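Local structure of S-adenosylmethionine:tRNA ribosyltransferase-isomerase (Thermotoga maritima, 1VKY) at residues 92-97 with 148-153; 207-212 with 265-270; 247-250 with 255-258; 297-302 with 311-316. The protein probably transfers and isomerises the ribose moiety of S-adenosylmethionine onto preQ1-modified tRNA, yielding epoxyqueuosine on the pathway to queuosine. One frame throughout, in Å; residues are numbered along the deposited sequence.

Contact 1: residues 92-97 with 148-153; sequences ILLIER and RLIFEK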
loop_
_atom_site.group_PDB
_atom_site.type_symbol
_atom_site.label_atom_id
_atom_site.label_comp_id
_atom_site.label_asym_id
_atom_site.label_seq_id
_atom_site.Cartn_x
_atom_site.Cartn_y
_atom_site.Cartn_z
ATOM N N ILE B 92 -15.849 10.928 26.816
ATOM C CA ILE B 92 -16.532 9.690 26.460
ATOM C C ILE B 92 -16.008 9.239 25.109
ATOM O O ILE B 92 -16.066 10.003 24.138
ATOM C CB ILE B 92 -18.060 9.921 26.353
ATOM C CG1 ILE B 92 -18.626 10.430 27.672
ATOM C CG2 ILE B 92 -18.755 8.647 25.908
ATOM C CD1 ILE B 92 -19.993 11.080 27.528
ATOM N N LEU B 93 -15.485 8.015 25.054
ATOM C CA LEU B 93 -15.052 7.389 23.795
ATOM C C LEU B 93 -15.907 6.163 23.517
ATOM O O LEU B 93 -15.923 5.247 24.331
ATOM C CB LEU B 93 -13.591 6.931 23.913
ATOM C CG LEU B 93 -12.589 7.995 24.292
ATOM C CD1 LEU B 93 -11.266 7.354 24.627
ATOM C CD2 LEU B 93 -12.431 8.967 23.126
ATOM N N LEU B 94 -16.553 6.131 22.351
ATOM C CA LEU B 94 -17.389 5.027 21.945
ATOM C C LEU B 94 -16.517 3.853 21.507
ATOM O O LEU B 94 -15.607 4.033 20.705
ATOM C CB LEU B 94 -18.327 5.441 20.801
ATOM C CG LEU B 94 -19.721 5.962 21.172
ATOM C CD1 LEU B 94 -19.690 7.151 22.099
ATOM C CD2 LEU B 94 -20.508 6.284 19.899
ATOM N N ILE B 95 -16.802 2.678 22.066
ATOM C CA ILE B 95 -15.996 1.463 21.874
ATOM C C ILE B 95 -16.856 0.419 21.172
ATOM O O ILE B 95 -16.478 -0.117 20.153
ATOM C CB ILE B 95 -15.484 0.923 23.263
ATOM C CG1 ILE B 95 -14.532 1.930 23.950
ATOM C CG2 ILE B 95 -14.874 -0.433 23.150
ATOM C CD1 ILE B 95 -13.316 2.368 23.143
ATOM N N GLU B 96 -18.024 0.114 21.712
ATOM C CA GLU B 96 -18.812 -0.949 21.144
ATOM C C GLU B 96 -20.308 -0.702 21.232
ATOM O O GLU B 96 -20.854 -0.487 22.292
ATOM C CB GLU B 96 -18.451 -2.279 21.828
ATOM C CG GLU B 96 -19.094 -3.478 21.167
ATOM C CD GLU B 96 -18.951 -4.758 21.952
ATOM O OE1 GLU B 96 -18.232 -4.780 22.977
ATOM O OE2 GLU B 96 -19.563 -5.761 21.519
ATOM N N ARG B 97 -20.978 -0.784 20.095
ATOM C CA ARG B 97 -22.427 -0.589 20.046
ATOM C C ARG B 97 -23.163 -1.836 20.430
ATOM O O ARG B 97 -22.945 -2.902 19.842
ATOM C CB ARG B 97 -22.788 -0.222 18.628
ATOM C CG ARG B 97 -24.219 0.008 18.330
ATOM C CD ARG B 97 -24.366 0.424 16.892
ATOM N NE ARG B 97 -25.730 0.786 16.576
ATOM C CZ ARG B 97 -26.647 -0.070 16.167
ATOM N NH1 ARG B 97 -26.376 -1.354 16.035
ATOM N NH2 ARG B 97 -27.854 0.363 15.889
ATOM N N ARG B 148 -26.628 8.630 14.643
ATOM C CA ARG B 148 -26.230 9.682 13.701
ATOM C C ARG B 148 -26.005 10.995 14.447
ATOM O O ARG B 148 -24.991 11.667 14.259
ATOM C CB ARG B 148 -27.277 9.830 12.601
ATOM C CG ARG B 148 -27.196 8.710 11.567
ATOM N N LEU B 149 -26.922 11.317 15.344
ATOM C CA LEU B 149 -26.742 12.469 16.207
ATOM C C LEU B 149 -25.460 12.350 17.032
ATOM O O LEU B 149 -24.655 13.283 17.102
ATOM C CB LEU B 149 -27.940 12.628 17.135
ATOM C CG LEU B 149 -27.866 13.798 18.123
ATOM C CD1 LEU B 149 -27.636 15.110 17.385
ATOM C CD2 LEU B 149 -29.132 13.863 18.965
ATOM N N ILE B 150 -25.271 11.190 17.649
ATOM C CA ILE B 150 -24.092 10.954 18.482
ATOM C C ILE B 150 -22.805 11.179 17.657
ATOM O O ILE B 150 -21.863 11.829 18.103
ATOM C CB ILE B 150 -24.114 9.520 19.068
ATOM C CG1 ILE B 150 -25.260 9.348 20.084
ATOM C CG2 ILE B 150 -22.782 9.206 19.717
ATOM C CD1 ILE B 150 -25.590 7.878 20.338
ATOM N N PHE B 151 -22.762 10.633 16.458
ATOM C CA PHE B 151 -21.567 10.768 15.643
ATOM C C PHE B 151 -21.368 12.238 15.243
ATOM O O PHE B 151 -20.242 12.757 15.301
ATOM C CB PHE B 151 -21.666 9.904 14.388
ATOM C CG PHE B 151 -21.722 8.420 14.642
ATOM C CD1 PHE B 151 -22.217 7.576 13.660
ATOM C CD2 PHE B 151 -21.291 7.865 15.829
ATOM C CE1 PHE B 151 -22.278 6.219 13.856
ATOM C CE2 PHE B 151 -21.358 6.491 16.025
ATOM C CZ PHE B 151 -21.848 5.680 15.040
ATOM N N GLU B 152 -22.473 12.906 14.879
ATOM C CA GLU B 152 -22.448 14.331 14.549
ATOM C C GLU B 152 -21.838 15.123 15.692
ATOM O O GLU B 152 -20.875 15.851 15.493
ATOM C CB GLU B 152 -23.857 14.856 14.245
ATOM C CG GLU B 152 -24.456 14.316 12.954
ATOM N N LYS B 153 -22.393 14.960 16.890
ATOM C CA LYS B 153 -21.850 15.594 18.093
ATOM C C LYS B 153 -20.365 15.264 18.378
ATOM O O LYS B 153 -19.721 15.992 19.127
ATOM C CB LYS B 153 -22.692 15.223 19.324
ATOM C CG LYS B 153 -23.746 16.225 19.772
ATOM C CD LYS B 153 -24.698 16.667 18.672
#

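Contact 2: residues 207-212 with 265-270; sequences AEVVLH and RTLETI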
loop_
_atom_site.group_PDB
_atom_site.type_symbol
_atom_site.label_atom_id
_atom_site.label_comp_id
_atom_site.label_asym_id
_atom_site.label_seq_id
_atom_site.Cartn_x
_atom_site.Cartn_y
_atom_site.Cartn_z
ATOM N N ALA B 207 -11.646 -16.383 16.221
ATOM C CA ALA B 207 -12.045 -15.375 17.186
ATOM C C ALA B 207 -11.372 -14.095 16.808
ATOM O O ALA B 207 -10.432 -14.078 15.993
ATOM C CB ALA B 207 -11.661 -15.777 18.588
ATOM N N GLU B 208 -11.859 -13.003 17.381
ATOM C CA GLU B 208 -11.263 -11.708 17.108
ATOM C C GLU B 208 -10.873 -10.892 18.337
ATOM O O GLU B 208 -11.502 -10.938 19.414
ATOM C CB GLU B 208 -12.147 -10.900 16.122
ATOM C CG GLU B 208 -13.293 -10.134 16.695
ATOM C CD GLU B 208 -13.987 -9.257 15.636
ATOM O OE1 GLU B 208 -14.027 -9.662 14.421
ATOM O OE2 GLU B 208 -14.495 -8.166 16.039
ATOM N N VAL B 209 -9.793 -10.134 18.167
ATOM C CA VAL B 209 -9.485 -9.092 19.118
ATOM C C VAL B 209 -9.612 -7.809 18.335
ATOM O O VAL B 209 -9.516 -7.805 17.111
ATOM C CB VAL B 209 -8.077 -9.256 19.785
ATOM C CG1 VAL B 209 -8.080 -10.497 20.658
ATOM C CG2 VAL B 209 -6.974 -9.280 18.784
ATOM N N VAL B 210 -9.773 -6.718 19.044
ATOM C CA VAL B 210 -10.024 -5.422 18.417
ATOM C C VAL B 210 -9.011 -4.394 18.909
ATOM O O VAL B 210 -8.527 -4.438 20.068
ATOM C CB VAL B 210 -11.478 -4.948 18.719
ATOM C CG1 VAL B 210 -11.827 -3.690 17.927
ATOM C CG2 VAL B 210 -12.498 -6.044 18.386
ATOM N N LEU B 211 -8.624 -3.518 18.004
ATOM C CA LEU B 211 -7.770 -2.397 18.331
ATOM C C LEU B 211 -8.575 -1.133 18.003
ATOM O O LEU B 211 -8.900 -0.874 16.856
ATOM C CB LEU B 211 -6.473 -2.450 17.545
ATOM C CG LEU B 211 -5.436 -1.447 18.056
ATOM C CD1 LEU B 211 -4.979 -1.737 19.498
ATOM C CD2 LEU B 211 -4.251 -1.376 17.119
ATOM N N HIS B 212 -8.930 -0.383 19.019
ATOM C CA HIS B 212 -9.733 0.819 18.834
ATOM C C HIS B 212 -8.779 1.995 18.739
ATOM O O HIS B 212 -8.066 2.269 19.687
ATOM C CB HIS B 212 -10.646 1.005 20.011
ATOM C CG HIS B 212 -11.636 -0.101 20.178
ATOM N ND1 HIS B 212 -12.827 -0.129 19.495
ATOM C CD2 HIS B 212 -11.616 -1.220 20.950
ATOM C CE1 HIS B 212 -13.510 -1.214 19.837
ATOM N NE2 HIS B 212 -12.797 -1.894 20.719
ATOM N N ARG B 265 0.642 -9.065 20.807
ATOM C CA ARG B 265 0.840 -8.111 21.900
ATOM C C ARG B 265 -0.385 -8.014 22.751
ATOM O O ARG B 265 -0.283 -7.953 23.968
ATOM C CB ARG B 265 1.249 -6.718 21.371
ATOM C CG ARG B 265 2.533 -6.709 20.519
ATOM C CD ARG B 265 3.026 -5.260 20.020
ATOM N NE ARG B 265 1.986 -4.286 20.326
ATOM C CZ ARG B 265 1.170 -3.704 19.463
ATOM N NH1 ARG B 265 1.285 -3.913 18.158
ATOM N NH2 ARG B 265 0.222 -2.881 19.926
ATOM N N THR B 266 -1.574 -8.065 22.155
ATOM C CA THR B 266 -2.803 -8.027 22.952
ATOM C C THR B 266 -2.965 -9.239 23.828
ATOM O O THR B 266 -3.239 -9.123 25.018
ATOM C CB THR B 266 -4.050 -7.856 22.006
ATOM O OG1 THR B 266 -4.034 -6.505 21.491
ATOM C CG2 THR B 266 -5.365 -7.970 22.816
ATOM N N LEU B 267 -2.798 -10.422 23.253
ATOM C CA LEU B 267 -2.933 -11.639 24.018
ATOM C C LEU B 267 -1.879 -11.831 25.125
ATOM O O LEU B 267 -2.209 -12.308 26.232
ATOM C CB LEU B 267 -2.928 -12.834 23.081
ATOM C CG LEU B 267 -4.128 -12.968 22.111
ATOM C CD1 LEU B 267 -3.785 -14.173 21.220
ATOM C CD2 LEU B 267 -5.462 -13.141 22.804
ATOM N N GLU B 268 -0.619 -11.505 24.830
ATOM C CA GLU B 268 0.432 -11.607 25.864
ATOM C C GLU B 268 0.311 -10.547 26.964
ATOM O O GLU B 268 0.711 -10.762 28.121
ATOM C CB GLU B 268 1.821 -11.605 25.213
ATOM C CG GLU B 268 2.070 -12.840 24.366
ATOM C CD GLU B 268 1.931 -14.161 25.122
ATOM O OE1 GLU B 268 2.455 -14.258 26.258
ATOM O OE2 GLU B 268 1.320 -15.114 24.596
ATOM N N THR B 269 -0.299 -9.419 26.644
ATOM C CA THR B 269 -0.678 -8.442 27.639
ATOM C C THR B 269 -1.760 -8.985 28.600
ATOM O O THR B 269 -1.602 -8.934 29.846
ATOM C CB THR B 269 -1.164 -7.177 26.925
ATOM O OG1 THR B 269 -0.089 -6.589 26.191
ATOM C CG2 THR B 269 -1.647 -6.129 27.920
ATOM N N ILE B 270 -2.855 -9.525 28.065
ATOM C CA ILE B 270 -3.917 -10.021 28.970
ATOM C C ILE B 270 -3.523 -11.279 29.725
ATOM O O ILE B 270 -4.054 -11.539 30.809
ATOM C CB ILE B 270 -5.311 -10.243 28.262
ATOM C CG1 ILE B 270 -5.272 -11.448 27.322
ATOM C CG2 ILE B 270 -5.733 -8.992 27.567
ATOM C CD1 ILE B 270 -6.583 -11.936 26.903
HETATM O O HOH W 1 -5.941 -5.977 19.767
#

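Contact 3: residues 247-250 with 255-258; sequences RETR and RIVA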
loop_
_atom_site.group_PDB
_atom_site.type_symbol
_atom_site.label_atom_id
_atom_site.label_comp_id
_atom_site.label_asym_id
_atom_site.label_seq_id
_atom_site.Cartn_x
_atom_site.Cartn_y
_atom_site.Cartn_z
ATOM N N ARG B 247 -10.014 -19.941 26.399
ATOM C CA ARG B 247 -10.060 -20.897 27.503
ATOM C C ARG B 247 -10.489 -22.289 27.029
ATOM O O ARG B 247 -9.878 -23.288 27.375
ATOM C CB ARG B 247 -11.003 -20.403 28.594
ATOM C CG ARG B 247 -11.040 -21.369 29.769
ATOM C CD ARG B 247 -11.964 -20.983 30.955
ATOM N NE ARG B 247 -13.240 -20.390 30.548
ATOM C CZ ARG B 247 -14.266 -21.057 30.019
ATOM N NH1 ARG B 247 -14.200 -22.378 29.797
ATOM N NH2 ARG B 247 -15.365 -20.377 29.690
ATOM N N GLU B 248 -11.506 -22.357 26.194
ATOM C CA GLU B 248 -11.945 -23.650 25.611
ATOM C C GLU B 248 -10.889 -24.350 24.741
ATOM O O GLU B 248 -10.764 -25.587 24.747
ATOM C CB GLU B 248 -13.200 -23.433 24.782
ATOM C CG GLU B 248 -14.441 -23.109 25.596
ATOM C CD GLU B 248 -15.599 -22.693 24.724
ATOM O OE1 GLU B 248 -15.396 -22.419 23.514
ATOM O OE2 GLU B 248 -16.713 -22.638 25.258
ATOM N N THR B 249 -10.136 -23.564 23.985
ATOM C CA THR B 249 -9.094 -24.105 23.124
ATOM C C THR B 249 -7.971 -24.734 23.957
ATOM O O THR B 249 -7.541 -25.854 23.704
ATOM C CB THR B 249 -8.538 -22.972 22.253
ATOM O OG1 THR B 249 -9.594 -22.421 21.469
ATOM C CG2 THR B 249 -7.610 -23.513 21.185
ATOM N N ARG B 250 -7.552 -24.013 24.980
ATOM C CA ARG B 250 -6.594 -24.504 25.965
ATOM C C ARG B 250 -7.090 -25.789 26.650
ATOM O O ARG B 250 -6.363 -26.776 26.735
ATOM C CB ARG B 250 -6.356 -23.435 27.017
ATOM C CG ARG B 250 -5.293 -22.408 26.663
ATOM C CD ARG B 250 -3.934 -22.718 27.322
ATOM N NE ARG B 250 -2.848 -21.854 26.844
ATOM C CZ ARG B 250 -2.373 -21.898 25.609
ATOM N NH1 ARG B 250 -2.884 -22.745 24.724
ATOM N NH2 ARG B 250 -1.400 -21.104 25.258
ATOM N N ARG B 255 -4.355 -25.527 19.631
ATOM C CA ARG B 255 -3.490 -24.350 19.555
ATOM C C ARG B 255 -4.240 -23.038 19.366
ATOM O O ARG B 255 -5.190 -22.967 18.586
ATOM C CB ARG B 255 -2.512 -24.510 18.431
ATOM C CG ARG B 255 -1.406 -25.499 18.787
ATOM C CD ARG B 255 -0.582 -25.871 17.633
ATOM N NE ARG B 255 -1.434 -26.363 16.554
ATOM C CZ ARG B 255 -0.971 -26.941 15.464
ATOM N NH1 ARG B 255 0.330 -27.107 15.335
ATOM N NH2 ARG B 255 -1.809 -27.350 14.514
ATOM N N ILE B 256 -3.770 -22.018 20.077
ATOM C CA ILE B 256 -4.102 -20.619 19.811
ATOM C C ILE B 256 -3.073 -20.052 18.815
ATOM O O ILE B 256 -1.867 -19.949 19.085
ATOM C CB ILE B 256 -4.126 -19.817 21.108
ATOM C CG1 ILE B 256 -5.209 -20.353 22.046
ATOM C CG2 ILE B 256 -4.347 -18.311 20.842
ATOM C CD1 ILE B 256 -4.980 -19.921 23.461
ATOM N N VAL B 257 -3.569 -19.765 17.624
ATOM C CA VAL B 257 -2.788 -19.293 16.541
ATOM C C VAL B 257 -3.091 -17.817 16.371
ATOM O O VAL B 257 -4.167 -17.443 15.905
ATOM C CB VAL B 257 -3.088 -20.083 15.221
ATOM C CG1 VAL B 257 -2.112 -19.666 14.110
ATOM C CG2 VAL B 257 -3.003 -21.616 15.438
ATOM N N ALA B 258 -2.126 -16.968 16.703
ATOM C CA ALA B 258 -2.316 -15.534 16.527
ATOM C C ALA B 258 -2.059 -15.170 15.089
ATOM O O ALA B 258 -1.097 -15.626 14.490
ATOM C CB ALA B 258 -1.416 -14.745 17.438
#

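Contact 4: residues 297-302 with 311-316; sequences DALVTN and LMLVAA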
loop_
_atom_site.group_PDB
_atom_site.type_symbol
_atom_site.label_atom_id
_atom_site.label_comp_id
_atom_site.label_asym_id
_atom_site.label_seq_id
_atom_site.Cartn_x
_atom_site.Cartn_y
_atom_site.Cartn_z
ATOM N N ASP B 297 0.327 -20.029 20.786
ATOM C CA ASP B 297 1.016 -21.308 20.462
ATOM C C ASP B 297 1.655 -21.342 19.080
ATOM O O ASP B 297 2.559 -22.147 18.811
ATOM C CB ASP B 297 0.058 -22.486 20.576
ATOM C CG ASP B 297 -0.627 -22.534 21.931
ATOM O OD1 ASP B 297 0.077 -22.449 22.952
ATOM O OD2 ASP B 297 -1.867 -22.605 22.068
ATOM N N ALA B 298 1.169 -20.489 18.195
ATOM C CA ALA B 298 1.642 -20.378 16.825
ATOM C C ALA B 298 1.348 -18.996 16.301
ATOM O O ALA B 298 0.519 -18.291 16.846
ATOM C CB ALA B 298 1.001 -21.430 15.962
ATOM N N LEU B 299 2.022 -18.585 15.227
ATOM C CA LEU B 299 1.958 -17.171 14.810
ATOM C C LEU B 299 1.996 -17.077 13.275
ATOM O O LEU B 299 2.890 -17.656 12.678
ATOM C CB LEU B 299 3.126 -16.373 15.414
ATOM C CG LEU B 299 3.346 -14.915 14.894
ATOM C CD1 LEU B 299 2.101 -14.115 15.145
ATOM C CD2 LEU B 299 4.467 -14.235 15.529
ATOM N N VAL B 300 0.997 -16.409 12.671
ATOM C CA VAL B 300 1.080 -15.981 11.243
ATOM C C VAL B 300 1.390 -14.483 11.183
ATOM O O VAL B 300 0.716 -13.646 11.820
ATOM C CB VAL B 300 -0.251 -16.223 10.514
ATOM C CG1 VAL B 300 -0.174 -15.828 9.068
ATOM C CG2 VAL B 300 -0.706 -17.657 10.671
ATOM N N THR B 301 2.392 -14.137 10.396
ATOM C CA THR B 301 2.858 -12.773 10.326
ATOM C C THR B 301 3.596 -12.486 9.006
ATOM O O THR B 301 3.995 -13.390 8.295
ATOM C CB THR B 301 3.764 -12.504 11.528
ATOM O OG1 THR B 301 4.139 -11.110 11.565
ATOM C CG2 THR B 301 5.074 -13.272 11.417
ATOM N N ASN B 302 3.777 -11.202 8.703
ATOM C CA ASN B 302 4.534 -10.794 7.509
ATOM C C ASN B 302 6.017 -10.873 7.747
ATOM O O ASN B 302 6.470 -11.226 8.834
ATOM C CB ASN B 302 4.118 -9.370 7.074
ATOM C CG ASN B 302 2.644 -9.282 6.613
ATOM O OD1 ASN B 302 2.058 -10.254 6.127
ATOM N ND2 ASN B 302 2.057 -8.104 6.785
ATOM N N LEU B 311 10.363 -7.355 13.952
ATOM C CA LEU B 311 11.345 -8.420 13.788
ATOM C C LEU B 311 11.847 -8.893 15.148
ATOM O O LEU B 311 12.013 -10.106 15.399
ATOM C CB LEU B 311 12.523 -7.945 12.880
ATOM C CG LEU B 311 13.624 -8.958 12.673
ATOM C CD1 LEU B 311 13.055 -10.315 12.221
ATOM C CD2 LEU B 311 14.665 -8.393 11.686
ATOM N N MET B 312 12.041 -7.968 16.071
ATOM C CA MET B 312 12.449 -8.351 17.430
ATOM C C MET B 312 11.373 -9.230 18.119
ATOM O O MET B 312 11.694 -10.193 18.806
ATOM C CB MET B 312 12.735 -7.127 18.292
ATOM C CG MET B 312 13.921 -6.266 17.814
ATOM S SD MET B 312 13.877 -4.681 18.677
ATOM C CE MET B 312 15.163 -3.849 17.714
ATOM N N LEU B 313 10.099 -8.908 17.912
ATOM C CA LEU B 313 9.013 -9.717 18.499
ATOM C C LEU B 313 9.011 -11.119 17.895
ATOM O O LEU B 313 8.920 -12.099 18.603
ATOM C CB LEU B 313 7.683 -9.028 18.247
ATOM C CG LEU B 313 6.360 -9.619 18.749
ATOM C CD1 LEU B 313 5.290 -8.508 18.814
ATOM C CD2 LEU B 313 5.885 -10.752 17.877
ATOM N N VAL B 314 9.068 -11.225 16.573
ATOM C CA VAL B 314 9.073 -12.529 15.933
ATOM C C VAL B 314 10.316 -13.347 16.318
ATOM O O VAL B 314 10.249 -14.565 16.513
ATOM C CB VAL B 314 8.939 -12.399 14.391
ATOM C CG1 VAL B 314 9.018 -13.717 13.760
ATOM C CG2 VAL B 314 7.598 -11.761 14.059
ATOM N N ALA B 315 11.453 -12.685 16.467
ATOM C CA ALA B 315 12.659 -13.352 16.945
ATOM C C ALA B 315 12.443 -13.929 18.350
ATOM O O ALA B 315 12.871 -15.046 18.649
ATOM C CB ALA B 315 13.836 -12.342 16.943
ATOM N N ALA B 316 11.733 -13.200 19.207
ATOM C CA ALA B 316 11.451 -13.725 20.530
ATOM C C ALA B 316 10.591 -14.975 20.353
ATOM O O ALA B 316 10.722 -15.929 21.106
ATOM C CB ALA B 316 10.747 -12.712 21.386
#

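Contact 1: residues 92-97 with 148-153
L94 sends one methyl, CD2, across to the short helix 147-153, where it meets I150 and F151 together. The strand carrying L94 belongs to the six-stranded antiparallel sheet of QueA, and the helix packs against that sheet directly after strand 138-143. The closer approach is to I150, whose CG2 lies 3.7 Å from L94 CD2. I150 CG2 stands anti to its backbone N (CG1 at chi1 -67°), which turns this short branch, and not the longer CD1 arm, to the leucine. F151 comes in differently: its ring offers an edge, with L94 CD2 close to the ring plane and 4.0 Å from CE2, so neither ring face is stacked on the leucine. Both helix residues meet L94 at an oblique angle, and the contact is purely apolar. Further along the strand, I95 and E96 both face K104, a classic beta bulge. F142 touches both L94 and I150 and ties the two sides into one apolar cluster, while P77 packs on F151. Beyond this cluster R97 makes a salt bridge through NE to OD2 of D147, the residue just before the helical segment 148-153.

Contact 2: residues 207-212 with 265-270
T266 OG1 has two polar partners: a water 2.6 Å away and, by a weak hydrogen bond, T262 O one turn back in its own helix. The same water donates a weak bond to V210 O, 3.0 Å away, and so bridges helix 261-270 to strand 205-213 of the nine-stranded mixed sheet on which the helix packs. T266 can serve both polar and apolar partners because chi1 is -72°: OG1 swings beside the backbone N, within range of the preceding turn, while the methyl CG2 goes anti to that N and faces the strand. There CG2 lies 4.3 Å from V209 CB. V209 also sends CG1 to L267 CD2, again at 4.3 Å, so this one valine spans two successive helix residues in fairly relaxed van der Waals contact. Y236 and V238 of strand 234-238 touch T266 as well, and L246 of helix 240-252 packs on L267, closing the buried core round the valine. Within the helix, R265 O accepts from both T269 N (3.1 Å) and T269 OG1, one turn on, and the two donors come from opposite faces of the carbonyl plane. T269 OG1 stands 2.6 Å from R265 O, tilted 29° out of that plane, and is also hydrogen-bonded to T283 OG1.

Contact 3: residues 247-250 with 255-258
T249 and I256 make the close-packed half of this contact, where helix 240-252 turns back through a short loop into strand 256-259 of the mixed sheet. T249 CG2, anti to its own backbone N, presses against the start of the strand: it lies 3.6 Å from R255 O and 4.1 Å from I256 CG1. Its hydroxyl points elsewhere, OG1 being hydrogen-bonded to K245 O in the preceding helical turn. L67 and V69 of the neighbouring strand 67-75 back T249 and I256 respectively, so this side is buried.

R250, partly exposed, makes the more open side. Its chain bends at chi2 (-99°) and carries the guanidinium across the end of I256, the two side chains meeting at about a right angle. I256 CD1 sits over one face of the group, off toward its rim, 3.7 Å from R250 NH1 and 3.9 Å from R250 CZ. The group is fixed by bonds from NH1 to D297 OD2, a salt bridge, and from NH2 to K294 O. With an alanine here, D297 would probably lose its charged mate, K294 O its donor and the end of I256 its cover. On the looser side R247 points away from the strand and makes a weak, long ion pair with E251. R255 points away from the helix, its NH2 held by D66 OD2 (salt bridge) and Y61 O.

D297 OD2 also accepts from I256 N, so the arginine's charge is probably balanced by the carboxylate that receives the strand's first amide, which may help hold helix end and strand start in place.

Contact 4: residues 297-302 with 311-316
V314 CG2 of helix 309-318 meets two side chains of strand 298-302. T301 CG2 meets it tip to tip at 4.0 Å, and L299 CD2 comes in at 4.3 Å from the other inward-facing position of the strand. L299 CD2 also reaches L313 CD2, 4.4 Å away, so one leucine methyl touches two consecutive helix residues. These four side chains are buried and touch only through carbon. Strand and helix run roughly antiparallel, at 152°, with axes 10.5 Å apart at closest; the strand belongs to the mixed sheet, against which the helix packs.

In the next shell, V323 of helix 320-332 and I346 of strand 343-346 pack on V314, V264 of helix 261-270 on L299, and T261 and R265 of that helix on L313. T301 stands where this core gives way to polar ground. Its OG1 lies anti to the backbone N (chi1 -174°), which puts CG2 between N and the carbonyl carbon, within reach of the valine methyl. OG1 is hydrogen-bonded to H304 NE2 and to an unidentified bound molecule, which the backbone N of N302 also contacts. N302 OD1 in turn bonds H190 NE2.

The threonine is therefore two-faced, its methyl packed into the sheet-helix core and its hydroxyl turned to a polar site. That the bound molecule, probably from the crystallisation liquor, settles there is consistent with a pocket, though its role is unknown.

How the contacts relate
Contacts 2, 3 and 4 all reach the nine-stranded mixed sheet, and each touches the others; contact 1 belongs to the separate antiparallel sheet, about 33 Å from contact 3 and 35 Å from contact 4, centre to centre. Where the two sheets approach, I95 O of contact 1 lies 3.2 Å from H212 CE1 of contact 2. Contact 2 is most central, about 5 Å from the chain's centre. Helix 261-270 links its neighbours, meeting I256 of contact 3 through L267 and L313 of contact 4 through R265. Contacts 1 and 4 are apolar and buried, contact 2 adds a water bridge, and contact 3, partly exposed, brings in charge, shared with contact 4 through D297.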